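Local coordinates for protein hydrolase, haloacid dehalogenase-like family (Chlorobaculum tepidum, PDB 2HCF) that binds magnesium and probably acts as a hydrolase of the haloacid dehalogenase superfamily, at residues D182-C185 and A186-L189; G199-T202 and M203-A207; P153-A156 and L157-R161. One frame throughout, in Å; residues are numbered along the deposited sequence. Where two conformers were deposited one is given.

How the interactions relate
All three contacts are local, each within one continuous run of residues, so none closes a long loop. They follow one another along the chain and neither nest nor cross. Interaction 3 comes first, on helix 152-164, which leads from strand 140-141 to strand 173-177. Interaction 1 follows on helix 180-187, between strands 173-177 and 192-196. Interaction 2 comes last, where the loop after strand 192-196 turns into helix 203-207. E188 OE1 lies 2.9 Å from H154 NE2, a probable hydrogen bond that joins helices 180-187 and 152-164. Both belong to the alpha/beta core around the parallel sheet. I183 packs on L206 of interaction 2. Interactions 2 and 3 stay about 16 Å apart at their nearest atoms.

Interaction 1 of 3, residues D182-C185 and A186-L189; sequences DIRC and AREL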
# COMPACT_ATOMS: atom_id res chain seq x y z
N ASP A 182 -6.13 -4.97 -3.87
CA ASP A 182 -5.93 -3.80 -4.69
C ASP A 182 -7.02 -3.70 -5.76
O ASP A 182 -7.67 -2.67 -5.92
CB ASP A 182 -4.54 -3.83 -5.30
CG ASP A 182 -3.48 -3.94 -4.24
OD1 ASP A 182 -3.18 -2.91 -3.63
OD2 ASP A 182 -2.97 -5.05 -3.97
N ILE A 183 -7.22 -4.79 -6.47
CA ILE A 183 -8.16 -4.77 -7.55
C ILE A 183 -9.56 -4.48 -7.00
O ILE A 183 -10.36 -3.75 -7.61
CB ILE A 183 -8.17 -6.14 -8.30
CG1 ILE A 183 -6.83 -6.37 -8.99
CG2 ILE A 183 -9.26 -6.15 -9.35
CD1 ILE A 183 -6.58 -7.80 -9.41
N ARG A 184 -9.86 -5.06 -5.85
CA ARG A 184 -11.20 -5.00 -5.28
C ARG A 184 -11.48 -3.60 -4.75
O ARG A 184 -12.54 -3.06 -4.92
CB ARG A 184 -11.34 -6.01 -4.14
CG ARG A 184 -12.57 -5.77 -3.25
CD ARG A 184 -12.90 -6.95 -2.35
NE ARG A 184 -12.55 -8.20 -3.00
CZ ARG A 184 -11.56 -9.01 -2.62
NH1 ARG A 184 -10.81 -8.76 -1.53
NH2 ARG A 184 -11.33 -10.09 -3.34
N CYS A 185 -10.48 -2.98 -4.14
CA CYS A 185 -10.76 -1.64 -3.56
C CYS A 185 -11.01 -0.58 -4.65
O CYS A 185 -11.74 0.38 -4.43
CB CYS A 185 -9.72 -1.24 -2.53
SG CYS A 185 -8.25 -0.57 -3.19
N ALA A 186 -10.46 -0.80 -5.85
CA ALA A 186 -10.69 0.09 -6.99
C ALA A 186 -12.15 0.12 -7.42
O ALA A 186 -12.64 1.13 -7.91
CB ALA A 186 -9.82 -0.31 -8.15
N ARG A 187 -12.86 -0.99 -7.23
CA ARG A 187 -14.25 -1.07 -7.61
C ARG A 187 -15.12 -0.08 -6.82
O ARG A 187 -16.17 0.34 -7.29
CB ARG A 187 -14.80 -2.48 -7.40
CG ARG A 187 -14.01 -3.62 -8.11
CD ARG A 187 -14.66 -5.00 -7.85
NE ARG A 187 -13.77 -6.10 -8.26
CZ ARG A 187 -13.64 -7.28 -7.64
NH1 ARG A 187 -14.36 -7.59 -6.55
NH2 ARG A 187 -12.80 -8.17 -8.14
N GLU A 188 -14.65 0.32 -5.63
CA GLU A 188 -15.34 1.32 -4.81
C GLU A 188 -15.62 2.62 -5.55
O GLU A 188 -16.65 3.24 -5.32
CB GLU A 188 -14.52 1.63 -3.56
CG GLU A 188 -14.48 0.47 -2.60
CD GLU A 188 -15.84 0.19 -1.99
OE1 GLU A 188 -16.52 1.15 -1.55
OE2 GLU A 188 -16.25 -0.99 -1.95
N LEU A 189 -14.73 3.01 -6.46
CA LEU A 189 -14.88 4.26 -7.18
C LEU A 189 -15.16 4.04 -8.66
O LEU A 189 -15.14 5.01 -9.43
CB LEU A 189 -13.60 5.05 -7.07
CG LEU A 189 -13.08 5.41 -5.67
CD1 LEU A 189 -11.81 6.21 -5.88
CD2 LEU A 189 -14.11 6.20 -4.87
O HOH W 1 -15.06 -9.63 -4.00
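D182 O accepts a weak hydrogen bond from A186 N at 3.4 Å, four residues on. The D182 carboxylate faces the metal site instead. It is hydrogen-bonded to T179 OG1 and forms a salt bridge with R149, and its side chain lies about 4 Å from the magnesium ion at its nearest atoms. I183 O rests 3.7 Å from R187 CG, while the I183 side chain packs on S193 and A195 of strand 192-196. Helix 180-187 links that strand to strand 173-177 as a beta-alpha-beta unit. R184 O accepts a hydrogen bond from R187 N at 3.1 Å, three residues on. The R184 side chain was modelled in two conformers, so its details are less certain. In one of them CG stands opposite the backbone N (chi1 164°) and the chain bends at chi3. R184 NE then comes to 4.0 Å from R187 NH1. The two guanidinium planes stand 70° apart, with R187 NH1 at the edge of the R184 group. R184 CA sits over one face of the R187 guanidinium, toward its rim. C185 O accepts from E188 N at 3.1 Å, again an i to i+3 bond. R184 also has a salt bridge to E180, and R187 NH2 bonds to H209 O. These separate acceptors probably make the two like charges tolerable, with a lesser share from a water weakly bound by R184 NE and R187 NH1.

Interaction 2 of 3, residues G199-T202 and M203-A207; sequences GNFT and MEELA
The F201 ring and the E205 carboxylate meet with their planes 48° apart. E205 OE1 approaches the ring obliquely, 4.0 Å from F201 CD1. The motif here is a capping box at the start of helix 203-207, with T202 as N-cap. N200 CB lies over one face of the F201 ring, toward the rim. D44, S46 and T179 also touch the F201 side chain, which is about 7 Å from the bound magnesium at the nearest atoms. E205 OE1 accepts from T202 N at 2.8 Å in a nearly straight bond, using its anti lone pair. In return, T202 OG1 accepts from E205 N at 3.1 Å. The T202 hydroxyl is placed for this by its first torsion (chi1 63°), which sets OG1 between the backbone N and the carbonyl carbon. The E205 chain runs extended beyond CG, and its CG passes 3.3 Å from T202 OG1. A water donates to N200 O and to E205 OE1, so the same carboxylate oxygen also links back to the loop. With an alanine here instead of E205, the T202 N-H is likely to lose its carboxylate acceptor and the water on N200 O its second partner, leaving half of the capping box. L206 N donates a hydrogen bond to T202 O at 2.8 Å, a full turn on. L206 also packs on L214 of strand 213-215. L206 CG lies 4.0 Å from F201 CB, an apolar contact.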
# COMPACT_ATOMS: atom_id res chain seq x y z
N GLY A 199 4.07 -9.56 -6.83
CA GLY A 199 3.97 -10.01 -5.46
C GLY A 199 3.88 -11.51 -5.41
O GLY A 199 4.51 -12.22 -6.24
N ASN A 200 3.05 -12.00 -4.51
CA ASN A 200 2.91 -13.43 -4.33
C ASN A 200 1.84 -14.08 -5.21
O ASN A 200 1.60 -15.26 -5.07
CB ASN A 200 2.71 -13.74 -2.84
CG ASN A 200 3.89 -13.29 -2.01
OD1 ASN A 200 5.03 -13.31 -2.48
ND2 ASN A 200 3.63 -12.83 -0.81
N PHE A 201 1.25 -13.33 -6.14
CA PHE A 201 0.11 -13.85 -6.96
C PHE A 201 0.45 -13.73 -8.42
O PHE A 201 0.92 -12.69 -8.88
CB PHE A 201 -1.18 -13.13 -6.63
CG PHE A 201 -1.47 -13.13 -5.17
CD1 PHE A 201 -2.06 -14.24 -4.56
CD2 PHE A 201 -1.03 -12.07 -4.38
CE1 PHE A 201 -2.23 -14.27 -3.19
CE2 PHE A 201 -1.21 -12.09 -3.02
CZ PHE A 201 -1.80 -13.19 -2.41
N THR A 202 0.26 -14.82 -9.14
CA THR A 202 0.59 -14.87 -10.56
C THR A 202 -0.46 -14.11 -11.40
O THR A 202 -1.55 -13.81 -10.90
CB THR A 202 0.63 -16.32 -11.04
OG1 THR A 202 -0.68 -16.89 -10.89
CG2 THR A 202 1.63 -17.12 -10.22
N MSE A 203 -0.15 -13.86 -12.67
CA MSE A 203 -1.12 -13.28 -13.60
C MSE A 203 -2.36 -14.14 -13.67
O MSE A 203 -3.47 -13.63 -13.67
CB MSE A 203 -0.48 -13.08 -14.99
CG MSE A 203 0.67 -12.11 -14.94
SE MSE A 203 1.29 -11.63 -16.71
CE MSE A 203 1.99 -13.34 -17.17
N GLU A 204 -2.17 -15.46 -13.72
CA GLU A 204 -3.32 -16.36 -13.77
C GLU A 204 -4.20 -16.19 -12.56
O GLU A 204 -5.40 -16.18 -12.67
CB GLU A 204 -2.90 -17.83 -13.87
CG GLU A 204 -2.61 -18.25 -15.29
CD GLU A 204 -2.51 -19.76 -15.47
OE1 GLU A 204 -2.84 -20.51 -14.50
OE2 GLU A 204 -2.07 -20.16 -16.59
N GLU A 205 -3.58 -16.04 -11.39
CA GLU A 205 -4.35 -15.83 -10.17
C GLU A 205 -5.08 -14.48 -10.19
O GLU A 205 -6.28 -14.40 -9.93
CB GLU A 205 -3.41 -15.92 -8.95
CG GLU A 205 -3.07 -17.35 -8.60
CD GLU A 205 -2.02 -17.47 -7.51
OE1 GLU A 205 -0.99 -16.75 -7.51
OE2 GLU A 205 -2.23 -18.34 -6.65
N LEU A 206 -4.34 -13.42 -10.50
CA LEU A 206 -4.88 -12.07 -10.52
C LEU A 206 -5.97 -11.84 -11.55
O LEU A 206 -6.86 -11.02 -11.35
CB LEU A 206 -3.77 -11.05 -10.69
CG LEU A 206 -2.88 -10.94 -9.46
CD1 LEU A 206 -1.73 -10.05 -9.81
CD2 LEU A 206 -3.63 -10.40 -8.23
N ALA A 207 -5.94 -12.59 -12.64
CA ALA A 207 -6.84 -12.39 -13.74
C ALA A 207 -8.29 -12.77 -13.38
O ALA A 207 -9.25 -12.26 -13.98
CB ALA A 207 -6.34 -13.19 -14.95
O HOH W 2 0.97 -17.83 -6.50

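Interaction 3 of 3, residues P153-A156 and L157-R161; sequences PHIA and LERAR
L157 N donates a hydrogen bond to P153 O at 2.8 Å, and three more i to i+4 bonds join the two segments. E158 N to H154 O follows at 3.0 Å, then R159 N to I155 O at 3.0 Å, and A160 N to A156 O at 2.9 Å. This is the bonding of a regular alpha helix. Among the side chains, I155 and R159 carry the contact. They lie side by side and point the same way. I155 CG2 sits over the centre of one face of the R159 guanidinium, 3.3 Å from CZ, so the methyl is pressed close to the flat group. With I155 CG1 at chi1 -70°, CG2 is anti to the backbone N, and this directs the methyl there. R159 is extended from CG to NE, which brings the face of its guanidinium under the methyl. R159 NH1 is held by a salt bridge to D145 and by G140 O, which should fix the turn of the group. I155 O has a second partner besides R159 N. A water donates to it at 3.1 Å and also to E158 OE1 at 2.8 Å, tying the E158 carboxylate back to the helix. On the buried side, A156 touches L8 and A141, and A160 touches L6. These small residues meet strands 5-9 and 140-141, consistent with close packing of helix 152-164 on the central parallel sheet, as in the Rossmann-like core of haloacid dehalogenase proteins.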
# COMPACT_ATOMS: atom_id res chain seq x y z
N PRO A 153 -10.07 4.17 -0.85
CA PRO A 153 -10.22 4.91 -2.10
C PRO A 153 -11.05 6.19 -1.91
O PRO A 153 -10.73 7.21 -2.47
CB PRO A 153 -11.00 3.94 -3.00
CG PRO A 153 -10.80 2.64 -2.41
CD PRO A 153 -10.64 2.82 -0.95
N HIS A 154 -12.12 6.10 -1.14
CA HIS A 154 -12.96 7.25 -0.87
C HIS A 154 -12.18 8.34 -0.18
O HIS A 154 -12.21 9.47 -0.60
CB HIS A 154 -14.14 6.85 -0.02
CG HIS A 154 -14.99 5.79 -0.63
ND1 HIS A 154 -15.80 6.02 -1.71
CD2 HIS A 154 -15.16 4.48 -0.29
CE1 HIS A 154 -16.45 4.91 -2.02
NE2 HIS A 154 -16.09 3.96 -1.16
N ILE A 155 -11.45 7.95 0.85
CA ILE A 155 -10.61 8.87 1.62
C ILE A 155 -9.54 9.54 0.75
O ILE A 155 -9.38 10.75 0.79
CB ILE A 155 -9.95 8.12 2.81
CG1 ILE A 155 -11.00 7.76 3.86
CG2 ILE A 155 -8.75 8.94 3.42
CD1 ILE A 155 -10.48 6.88 4.98
N ALA A 156 -8.82 8.74 -0.04
CA ALA A 156 -7.86 9.28 -0.99
C ALA A 156 -8.51 10.18 -2.03
O ALA A 156 -7.96 11.21 -2.34
CB ALA A 156 -7.10 8.17 -1.69
N LEU A 157 -9.68 9.81 -2.57
CA LEU A 157 -10.35 10.69 -3.54
C LEU A 157 -10.69 12.07 -2.94
O LEU A 157 -10.42 13.13 -3.53
CB LEU A 157 -11.59 10.00 -4.10
CG LEU A 157 -12.37 10.82 -5.12
CD1 LEU A 157 -11.50 11.22 -6.30
CD2 LEU A 157 -13.56 10.02 -5.57
N GLU A 158 -11.25 12.07 -1.73
CA GLU A 158 -11.58 13.32 -1.03
C GLU A 158 -10.35 14.18 -0.80
O GLU A 158 -10.40 15.40 -1.02
CB GLU A 158 -12.25 13.01 0.29
CG GLU A 158 -12.91 14.18 0.94
CD GLU A 158 -13.75 13.76 2.12
OE1 GLU A 158 -13.16 13.22 3.08
OE2 GLU A 158 -15.00 13.91 2.05
N ARG A 159 -9.27 13.56 -0.35
CA ARG A 159 -8.02 14.29 -0.13
C ARG A 159 -7.46 14.87 -1.41
O ARG A 159 -6.95 15.99 -1.42
CB ARG A 159 -6.98 13.38 0.56
CG ARG A 159 -7.34 13.08 2.00
CD ARG A 159 -6.33 12.14 2.70
NE ARG A 159 -6.82 11.87 4.05
CZ ARG A 159 -6.44 10.85 4.81
NH1 ARG A 159 -5.50 9.99 4.41
NH2 ARG A 159 -7.02 10.70 6.00
N ALA A 160 -7.51 14.11 -2.50
CA ALA A 160 -6.97 14.59 -3.77
C ALA A 160 -7.78 15.81 -4.26
O ALA A 160 -7.22 16.82 -4.69
CB ALA A 160 -7.02 13.46 -4.80
N ARG A 161 -9.09 15.70 -4.19
CA ARG A 161 -10.01 16.77 -4.61
C ARG A 161 -9.80 18.08 -3.80
O ARG A 161 -9.81 19.17 -4.36
CB ARG A 161 -11.43 16.23 -4.49
CG ARG A 161 -12.52 17.12 -4.94
CD ARG A 161 -13.89 16.42 -4.91
NE ARG A 161 -14.97 17.40 -4.95
CZ ARG A 161 -16.24 17.13 -5.24
NH1 ARG A 161 -16.64 15.89 -5.49
NH2 ARG A 161 -17.13 18.12 -5.28
O HOH W 3 -10.50 12.38 3.17